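PDB 6BG8: Ice-binding protein 1 from Shewanella frigidimarina, which adsorbs this bacterium onto ice and inhibits the growth of ice crystals, this chain being its C-terminal DUF3494 ice-binding domain. Local coordinates for residues R13-T23 against G33-Y44; C115-R126 against D134-D145. All coordinates share one frame; numbering follows the deposited sequence.

Contact 1 of 2, residues R13-T23 against G33-Y44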
# COMPACT_ATOMS: atom_id res chain seq x y z
N ARG A 13 0.56 -2.27 10.69
CA ARG A 13 -0.83 -2.27 11.14
C ARG A 13 -1.77 -1.58 10.16
O ARG A 13 -2.99 -1.75 10.26
CB ARG A 13 -0.95 -1.55 12.49
CG ARG A 13 -0.63 -0.07 12.40
CD ARG A 13 -0.49 0.54 13.78
NE ARG A 13 -1.76 0.45 14.47
CZ ARG A 13 -1.91 0.24 15.78
NH1 ARG A 13 -0.84 0.12 16.56
NH2 ARG A 13 -3.13 0.15 16.29
N PHE A 14 -1.25 -0.77 9.25
CA PHE A 14 -2.11 0.06 8.41
C PHE A 14 -2.50 -0.67 7.13
O PHE A 14 -1.65 -1.30 6.48
CB PHE A 14 -1.42 1.37 8.04
CG PHE A 14 -1.22 2.29 9.20
CD1 PHE A 14 -2.27 3.07 9.69
CD2 PHE A 14 0.03 2.40 9.80
CE1 PHE A 14 -2.07 3.93 10.76
CE2 PHE A 14 0.23 3.25 10.88
CZ PHE A 14 -0.82 4.02 11.36
N ALA A 15 -3.79 -0.59 6.79
CA ALA A 15 -4.22 -0.82 5.42
C ALA A 15 -3.87 0.37 4.53
O ALA A 15 -3.48 0.21 3.37
CB ALA A 15 -5.73 -1.08 5.40
N MET A 16 -4.01 1.59 5.07
CA MET A 16 -3.73 2.79 4.31
C MET A 16 -3.09 3.83 5.22
O MET A 16 -3.52 4.01 6.36
CB MET A 16 -5.00 3.37 3.68
CG MET A 16 -5.75 2.38 2.81
SD MET A 16 -7.17 3.09 1.96
CE MET A 16 -8.09 3.83 3.28
N LEU A 17 -2.08 4.51 4.70
CA LEU A 17 -1.35 5.49 5.49
C LEU A 17 -0.81 6.56 4.55
O LEU A 17 -0.18 6.23 3.54
CB LEU A 17 -0.19 4.83 6.25
CG LEU A 17 0.72 5.71 7.11
CD1 LEU A 17 -0.02 6.22 8.35
CD2 LEU A 17 1.98 4.95 7.53
N ALA A 18 -1.05 7.82 4.88
CA ALA A 18 -0.62 8.91 4.02
C ALA A 18 -0.11 10.07 4.86
O ALA A 18 -0.47 10.23 6.03
CB ALA A 18 -1.76 9.39 3.11
N SER A 19 0.75 10.89 4.24
CA SER A 19 1.21 12.11 4.88
C SER A 19 0.09 13.14 5.01
O SER A 19 -0.10 13.74 6.08
CB SER A 19 2.38 12.70 4.09
OG SER A 19 2.68 14.02 4.52
N GLN A 20 -0.66 13.38 3.94
CA GLN A 20 -1.52 14.56 3.86
C GLN A 20 -3.00 14.25 3.99
O GLN A 20 -3.71 14.97 4.70
CB GLN A 20 -1.30 15.29 2.53
CG GLN A 20 0.08 15.93 2.39
CD GLN A 20 0.34 16.96 3.44
OE1 GLN A 20 -0.35 17.98 3.49
NE2 GLN A 20 1.34 16.72 4.28
N ALA A 21 -3.49 13.21 3.33
CA ALA A 21 -4.93 12.98 3.29
C ALA A 21 -5.22 11.56 2.84
O ALA A 21 -4.44 10.95 2.10
CB ALA A 21 -5.64 13.97 2.36
N ILE A 22 -6.35 11.04 3.30
CA ILE A 22 -6.95 9.82 2.76
C ILE A 22 -8.39 10.16 2.44
O ILE A 22 -9.12 10.67 3.30
CB ILE A 22 -6.87 8.64 3.74
CG1 ILE A 22 -5.41 8.25 3.98
CG2 ILE A 22 -7.65 7.44 3.16
CD1 ILE A 22 -5.22 7.26 5.11
N THR A 23 -8.79 9.93 1.20
CA THR A 23 -10.13 10.29 0.76
C THR A 23 -10.79 9.12 0.04
O THR A 23 -10.11 8.24 -0.51
CB THR A 23 -10.13 11.51 -0.17
OG1 THR A 23 -9.65 11.14 -1.46
CG2 THR A 23 -9.27 12.64 0.40
N GLY A 33 -7.26 -3.56 8.56
CA GLY A 33 -6.13 -2.67 8.77
C GLY A 33 -6.60 -1.32 9.25
O GLY A 33 -7.78 -0.97 9.12
N ASP A 34 -5.66 -0.55 9.77
CA ASP A 34 -5.91 0.80 10.27
C ASP A 34 -5.73 1.84 9.16
O ASP A 34 -5.13 1.58 8.12
CB ASP A 34 -4.96 1.12 11.43
CG ASP A 34 -5.22 0.27 12.65
OD1 ASP A 34 -6.39 -0.08 12.89
OD2 ASP A 34 -4.26 -0.05 13.37
N LEU A 35 -6.25 3.04 9.42
CA LEU A 35 -6.05 4.20 8.56
C LEU A 35 -5.26 5.24 9.34
O LEU A 35 -5.50 5.45 10.53
CB LEU A 35 -7.38 4.79 8.11
CG LEU A 35 -7.97 4.32 6.77
CD1 LEU A 35 -8.00 2.80 6.66
CD2 LEU A 35 -9.36 4.91 6.54
N GLY A 36 -4.33 5.91 8.66
CA GLY A 36 -3.59 6.96 9.33
C GLY A 36 -3.23 8.11 8.42
O GLY A 36 -2.91 7.90 7.25
N ILE A 37 -3.30 9.33 8.96
CA ILE A 37 -2.75 10.53 8.34
C ILE A 37 -1.65 11.04 9.26
O ILE A 37 -1.85 11.16 10.47
CB ILE A 37 -3.84 11.60 8.11
CG1 ILE A 37 -4.94 11.06 7.19
CG2 ILE A 37 -3.22 12.87 7.56
CD1 ILE A 37 -6.16 11.99 7.04
N LEU A 38 -0.47 11.31 8.69
CA LEU A 38 0.70 11.59 9.50
C LEU A 38 0.95 13.07 9.75
O LEU A 38 1.47 13.43 10.81
CB LEU A 38 1.96 11.01 8.85
CG LEU A 38 2.02 9.49 8.64
CD1 LEU A 38 3.19 9.15 7.72
CD2 LEU A 38 2.15 8.72 9.95
N ASP A 39 0.62 13.94 8.78
CA ASP A 39 1.11 15.31 8.83
C ASP A 39 -0.00 16.34 8.67
O ASP A 39 0.29 17.50 8.35
CB ASP A 39 2.19 15.55 7.77
CG ASP A 39 3.38 14.63 7.95
OD1 ASP A 39 4.01 14.69 9.02
OD2 ASP A 39 3.67 13.85 7.02
N GLN A 40 -1.26 15.93 8.86
CA GLN A 40 -2.39 16.85 8.89
C GLN A 40 -3.42 16.32 9.89
O GLN A 40 -3.37 15.16 10.31
CB GLN A 40 -3.05 17.03 7.52
CG GLN A 40 -2.15 17.59 6.41
CD GLN A 40 -1.85 19.08 6.55
OE1 GLN A 40 -2.30 19.74 7.49
NE2 GLN A 40 -1.07 19.62 5.62
N ALA A 41 -4.36 17.19 10.26
CA ALA A 41 -5.39 16.83 11.23
C ALA A 41 -6.44 15.89 10.61
O ALA A 41 -6.51 15.70 9.39
CB ALA A 41 -6.08 18.08 11.77
N ARG A 42 -7.27 15.31 11.48
CA ARG A 42 -8.37 14.43 11.10
C ARG A 42 -9.30 15.05 10.06
O ARG A 42 -9.98 14.33 9.32
CB ARG A 42 -9.17 14.05 12.36
CG ARG A 42 -10.49 13.33 12.11
CD ARG A 42 -10.99 12.64 13.37
NE ARG A 42 -10.11 11.54 13.76
CZ ARG A 42 -10.16 10.32 13.26
NH1 ARG A 42 -9.31 9.39 13.69
NH2 ARG A 42 -11.07 10.00 12.32
N SER A 43 -9.35 16.38 9.98
CA SER A 43 -10.17 17.04 8.97
C SER A 43 -9.73 16.70 7.55
O SER A 43 -10.49 16.92 6.60
CB SER A 43 -10.14 18.55 9.19
OG SER A 43 -8.82 19.05 9.09
N TYR A 44 -8.54 16.15 7.38
CA TYR A 44 -8.07 15.79 6.05
C TYR A 44 -8.54 14.41 5.61
O TYR A 44 -8.22 14.00 4.49
CB TYR A 44 -6.54 15.91 5.99
CG TYR A 44 -6.08 17.32 5.68
CD1 TYR A 44 -6.18 18.32 6.63
CD2 TYR A 44 -5.57 17.65 4.43
CE1 TYR A 44 -5.76 19.63 6.34
CE2 TYR A 44 -5.16 18.93 4.13
CZ TYR A 44 -5.25 19.92 5.10
OH TYR A 44 -4.85 21.20 4.80
O HOH W 1 -6.42 0.01 15.61
O HOH W 2 1.97 18.68 6.33

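Contact 2 of 2, residues C115-R126 against D134-D145. With SO4 (sulfate ion), chain C.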
# COMPACT_ATOMS: atom_id res chain seq x y z
N CYS A 115 12.98 -4.39 -14.58
CA CYS A 115 11.52 -4.33 -14.59
C CYS A 115 11.05 -3.90 -15.97
O CYS A 115 11.40 -2.79 -16.40
CB CYS A 115 11.01 -3.35 -13.54
SG CYS A 115 9.18 -3.34 -13.39
N PRO A 116 10.27 -4.71 -16.68
CA PRO A 116 9.71 -4.26 -17.96
C PRO A 116 8.81 -3.06 -17.76
O PRO A 116 8.17 -2.91 -16.72
CB PRO A 116 8.91 -5.47 -18.44
CG PRO A 116 9.54 -6.64 -17.72
CD PRO A 116 9.90 -6.10 -16.37
N ILE A 117 8.74 -2.20 -18.78
CA ILE A 117 7.89 -1.02 -18.63
C ILE A 117 6.42 -1.32 -18.89
O ILE A 117 5.57 -0.48 -18.57
CB ILE A 117 8.37 0.14 -19.53
CG1 ILE A 117 8.39 -0.26 -21.00
CG2 ILE A 117 9.75 0.61 -19.05
CD1 ILE A 117 8.62 0.90 -21.96
N GLU A 118 6.10 -2.49 -19.44
CA GLU A 118 4.74 -3.00 -19.49
C GLU A 118 4.73 -4.38 -18.84
O GLU A 118 5.50 -5.26 -19.24
CB GLU A 118 4.21 -3.07 -20.93
CG GLU A 118 2.88 -3.84 -21.06
CD GLU A 118 1.74 -3.20 -20.27
OE1 GLU A 118 1.58 -1.97 -20.36
OE2 GLU A 118 0.99 -3.93 -19.58
N LEU A 119 3.87 -4.57 -17.84
CA LEU A 119 3.83 -5.81 -17.07
C LEU A 119 2.68 -6.72 -17.47
O LEU A 119 2.60 -7.85 -16.97
CB LEU A 119 3.76 -5.49 -15.57
CG LEU A 119 5.01 -4.85 -14.97
CD1 LEU A 119 4.78 -4.39 -13.53
CD2 LEU A 119 6.19 -5.80 -15.03
N GLY A 120 1.79 -6.28 -18.36
CA GLY A 120 0.70 -7.14 -18.80
C GLY A 120 1.18 -8.33 -19.61
O GLY A 120 2.19 -8.27 -20.32
N ASN A 121 0.45 -9.43 -19.47
CA ASN A 121 0.68 -10.69 -20.19
C ASN A 121 2.02 -11.33 -19.84
O ASN A 121 2.53 -12.17 -20.59
CB ASN A 121 0.57 -10.50 -21.71
CG ASN A 121 -0.83 -10.15 -22.15
OD1 ASN A 121 -1.82 -10.64 -21.59
ND2 ASN A 121 -0.93 -9.29 -23.16
N LEU A 122 2.60 -10.95 -18.70
CA LEU A 122 3.83 -11.55 -18.22
C LEU A 122 3.55 -12.48 -17.04
O LEU A 122 2.58 -12.29 -16.30
CB LEU A 122 4.84 -10.49 -17.77
CG LEU A 122 5.30 -9.49 -18.82
CD1 LEU A 122 6.34 -8.56 -18.20
CD2 LEU A 122 5.87 -10.23 -20.02
N THR A 123 4.40 -13.49 -16.89
CA THR A 123 4.48 -14.29 -15.67
C THR A 123 5.89 -14.10 -15.12
O THR A 123 6.87 -14.45 -15.78
CB THR A 123 4.18 -15.77 -15.94
OG1 THR A 123 2.84 -15.90 -16.44
CG2 THR A 123 4.32 -16.58 -14.66
N LEU A 124 5.99 -13.53 -13.93
CA LEU A 124 7.27 -13.24 -13.30
C LEU A 124 7.46 -14.07 -12.04
O LEU A 124 6.51 -14.31 -11.29
CB LEU A 124 7.40 -11.75 -12.94
CG LEU A 124 7.44 -10.79 -14.13
CD1 LEU A 124 7.54 -9.33 -13.65
CD2 LEU A 124 8.57 -11.15 -15.08
N THR A 125 8.70 -14.49 -11.80
CA THR A 125 9.05 -15.18 -10.58
C THR A 125 9.58 -14.17 -9.55
O THR A 125 9.71 -12.97 -9.82
CB THR A 125 10.06 -16.28 -10.88
OG1 THR A 125 11.05 -15.79 -11.78
CG2 THR A 125 9.35 -17.43 -11.56
N ARG A 126 9.85 -14.67 -8.35
CA ARG A 126 10.27 -13.77 -7.28
C ARG A 126 11.59 -13.09 -7.64
O ARG A 126 12.36 -13.56 -8.48
CB ARG A 126 10.41 -14.53 -5.96
CG ARG A 126 11.65 -15.38 -5.88
CD ARG A 126 11.35 -16.59 -5.04
NE ARG A 126 12.56 -17.28 -4.61
CZ ARG A 126 12.62 -18.07 -3.54
NH1 ARG A 126 11.54 -18.26 -2.80
NH2 ARG A 126 13.77 -18.65 -3.22
N ASP A 134 8.64 4.98 -16.14
CA ASP A 134 7.30 4.63 -15.69
C ASP A 134 6.96 3.21 -16.11
O ASP A 134 7.46 2.70 -17.12
CB ASP A 134 6.23 5.57 -16.28
CG ASP A 134 6.58 7.04 -16.14
OD1 ASP A 134 6.85 7.49 -15.01
OD2 ASP A 134 6.55 7.76 -17.16
N VAL A 135 6.08 2.56 -15.34
CA VAL A 135 5.63 1.21 -15.64
C VAL A 135 4.11 1.20 -15.78
O VAL A 135 3.40 1.81 -14.97
CB VAL A 135 6.05 0.20 -14.55
CG1 VAL A 135 5.41 -1.17 -14.83
CG2 VAL A 135 7.57 0.10 -14.47
N THR A 136 3.62 0.50 -16.79
CA THR A 136 2.19 0.29 -16.94
C THR A 136 1.88 -1.19 -16.85
O THR A 136 2.70 -2.05 -17.21
CB THR A 136 1.67 0.87 -18.26
OG1 THR A 136 2.51 0.44 -19.34
CG2 THR A 136 1.67 2.39 -18.19
N LEU A 137 0.67 -1.48 -16.36
CA LEU A 137 0.13 -2.84 -16.30
C LEU A 137 -1.25 -2.74 -16.93
O LEU A 137 -2.23 -2.46 -16.24
CB LEU A 137 0.08 -3.34 -14.86
CG LEU A 137 -0.72 -4.60 -14.51
CD1 LEU A 137 -0.52 -5.71 -15.54
CD2 LEU A 137 -0.31 -5.07 -13.12
N GLN A 138 -1.33 -2.91 -18.25
CA GLN A 138 -2.60 -2.68 -18.93
C GLN A 138 -2.87 -3.61 -20.12
O GLN A 138 -4.03 -3.77 -20.51
CB GLN A 138 -2.68 -1.23 -19.40
CG GLN A 138 -1.56 -0.76 -20.32
CD GLN A 138 -1.54 0.76 -20.43
OE1 GLN A 138 -2.37 1.45 -19.83
NE2 GLN A 138 -0.57 1.30 -21.17
N THR A 139 -1.84 -4.21 -20.71
CA THR A 139 -2.13 -5.05 -21.87
C THR A 139 -2.79 -6.36 -21.49
O THR A 139 -3.32 -7.06 -22.36
CB THR A 139 -0.86 -5.34 -22.67
OG1 THR A 139 0.09 -6.01 -21.83
CG2 THR A 139 -0.26 -4.05 -23.18
N GLY A 140 -2.77 -6.71 -20.21
CA GLY A 140 -3.29 -7.99 -19.77
C GLY A 140 -2.99 -8.17 -18.30
O GLY A 140 -2.77 -7.20 -17.57
N THR A 141 -2.95 -9.42 -17.88
CA THR A 141 -2.77 -9.78 -16.49
C THR A 141 -1.29 -9.98 -16.20
O THR A 141 -0.57 -10.56 -17.01
CB THR A 141 -3.53 -11.08 -16.19
OG1 THR A 141 -4.94 -10.84 -16.30
CG2 THR A 141 -3.21 -11.59 -14.79
N LEU A 142 -0.86 -9.51 -15.04
CA LEU A 142 0.45 -9.86 -14.52
C LEU A 142 0.27 -11.05 -13.58
O LEU A 142 -0.48 -10.96 -12.60
CB LEU A 142 1.10 -8.69 -13.79
CG LEU A 142 2.36 -9.05 -12.98
CD1 LEU A 142 3.48 -9.56 -13.90
CD2 LEU A 142 2.83 -7.85 -12.15
N THR A 143 0.93 -12.16 -13.88
CA THR A 143 0.90 -13.34 -13.02
C THR A 143 2.20 -13.41 -12.24
O THR A 143 3.28 -13.35 -12.82
CB THR A 143 0.68 -14.62 -13.84
OG1 THR A 143 -0.57 -14.52 -14.55
CG2 THR A 143 0.65 -15.84 -12.91
N LEU A 144 2.10 -13.50 -10.91
CA LEU A 144 3.27 -13.60 -10.06
C LEU A 144 3.36 -15.02 -9.53
O LEU A 144 2.42 -15.51 -8.88
CB LEU A 144 3.22 -12.57 -8.93
CG LEU A 144 3.26 -11.12 -9.43
CD1 LEU A 144 3.10 -10.10 -8.29
CD2 LEU A 144 4.50 -10.81 -10.27
N ASP A 145 4.48 -15.69 -9.83
CA ASP A 145 4.66 -17.13 -9.67
C ASP A 145 5.65 -17.36 -8.54
O ASP A 145 6.85 -17.13 -8.70
CB ASP A 145 5.15 -17.74 -10.99
CG ASP A 145 5.33 -19.26 -10.93
OD1 ASP A 145 5.26 -19.89 -9.86
OD2 ASP A 145 5.56 -19.84 -12.01
S SO4 C . 15.59 -17.24 -6.51
O1 SO4 C . 15.76 -17.54 -5.10
O2 SO4 C . 16.74 -16.51 -7.04
O3 SO4 C . 15.28 -18.48 -7.19
O4 SO4 C . 14.49 -16.35 -6.79
O HOH W 3 5.34 2.54 -19.04
O HOH W 4 1.28 -0.66 -22.71
O HOH W 5 2.34 -6.55 -23.36
O HOH W 6 -3.29 -11.61 -19.80
O HOH W 7 -0.26 -13.36 -17.03
O HOH W 8 9.29 -17.25 -7.54

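Contact 1 of 2, residues R13-T23 against G33-Y44
Residues 16-18 run parallel to residues 34-37, their axes 4.9 Å apart, and Phe14 pairs with Asp34 one step out of that register, across a beta bulge at Ala15. The backbone bonds pass from Asp34 N to Arg13 O, then up a ladder that ends with Asp39 N on Ser19 O. At the start a salt bridge joins Arg13 NE to Asp34 OD2 at 2.8 Å, the guanidinium presenting its edge and the planes 25° apart; Arg13 NH1 has a second salt-bridge partner in Glu10. Phe14 has Arg13 CG toward the rim of one face and Leu17 CD1 over the centre of the opposite face, 3.7 Å above the ring plane. Met16 and Leu35 point the same way, and Met16 CE sits 3.5 Å from Leu35 CG. At the far end Ser19 OG donates to the anti lone pair of Asp39 OD2 (2.7 Å) while accepting from Gln20 NE2. The Gln20 chain is bent at chi2 (-61°), which brings OE1 to Gln40 NE2 at 2.8 Å, the amide planes nearly perpendicular. Parallel pairing of successive coils, here interrupted by one bulge, is characteristic of the beta-solenoid of DUF3494 ice-binding proteins.

Contact 2 of 2, residues C115-R126 against D134-D145
Glu118 and Thr136 bring together two successive coils of the beta-solenoid near one end of the domain, where the chain passes through a type II turn at Leu119-Leu122 and on into strand 122-125, parallel to strand 142-145. The carboxylate of Glu118 is gripped at both oxygens. Its CG stands opposite the backbone N (chi1 170°) and the chain then bends at chi2, turning OE2 back over the turn. That oxygen accepts from three backbone amides: Gly120 N of its own segment, Gln138 N at 2.9 Å on the syn lone pair, and Thr139 N at 3.1 Å from well above the carboxylate plane. OE1 takes the hydroxyl of Thr136, again from above the plane.

The tight side faces inward. Leu119 CD1 packs on Val135 CG1 at 3.5 Å, and the side chains of Leu124 and Leu142 cross at about a right angle, Leu124 CD1 4.1 Å from Leu142 CD1; Phe156 and Ile158 of strand 154-158 continue this layer.

The other side is looser and wetter. Past the strand, Arg126, modelled in two conformers, leads away toward a sulfate probably from the crystallisation liquor, a doubtful contact. Thr123 and Thr143 lie side by side, with OG1 of Thr123 3.6 Å from CB of Thr143, and one water links Leu122 O, Thr141 O and Thr143 OG1.

From the N terminus, contact 1 comes first: 13-23 and 33-44 close a short loop that contains strand 29-31. The chain then runs through strands 45-46, 60-61 and 65-66 and along helix 84-103 before contact 2 closes another short loop, this one around strand 127-131. The two loops follow in series and neither crosses the other. The centres of contact 1 and contact 2 are about 29 Å apart, on opposite sides of the chain's centre. Between their nearest atoms the gap is about 17 Å. One parallel sheet, running from strand 45-46 to strand 135-137, connects them: contact 1 enters it through strand 21-24, contact 2 through its outermost strand 135-137.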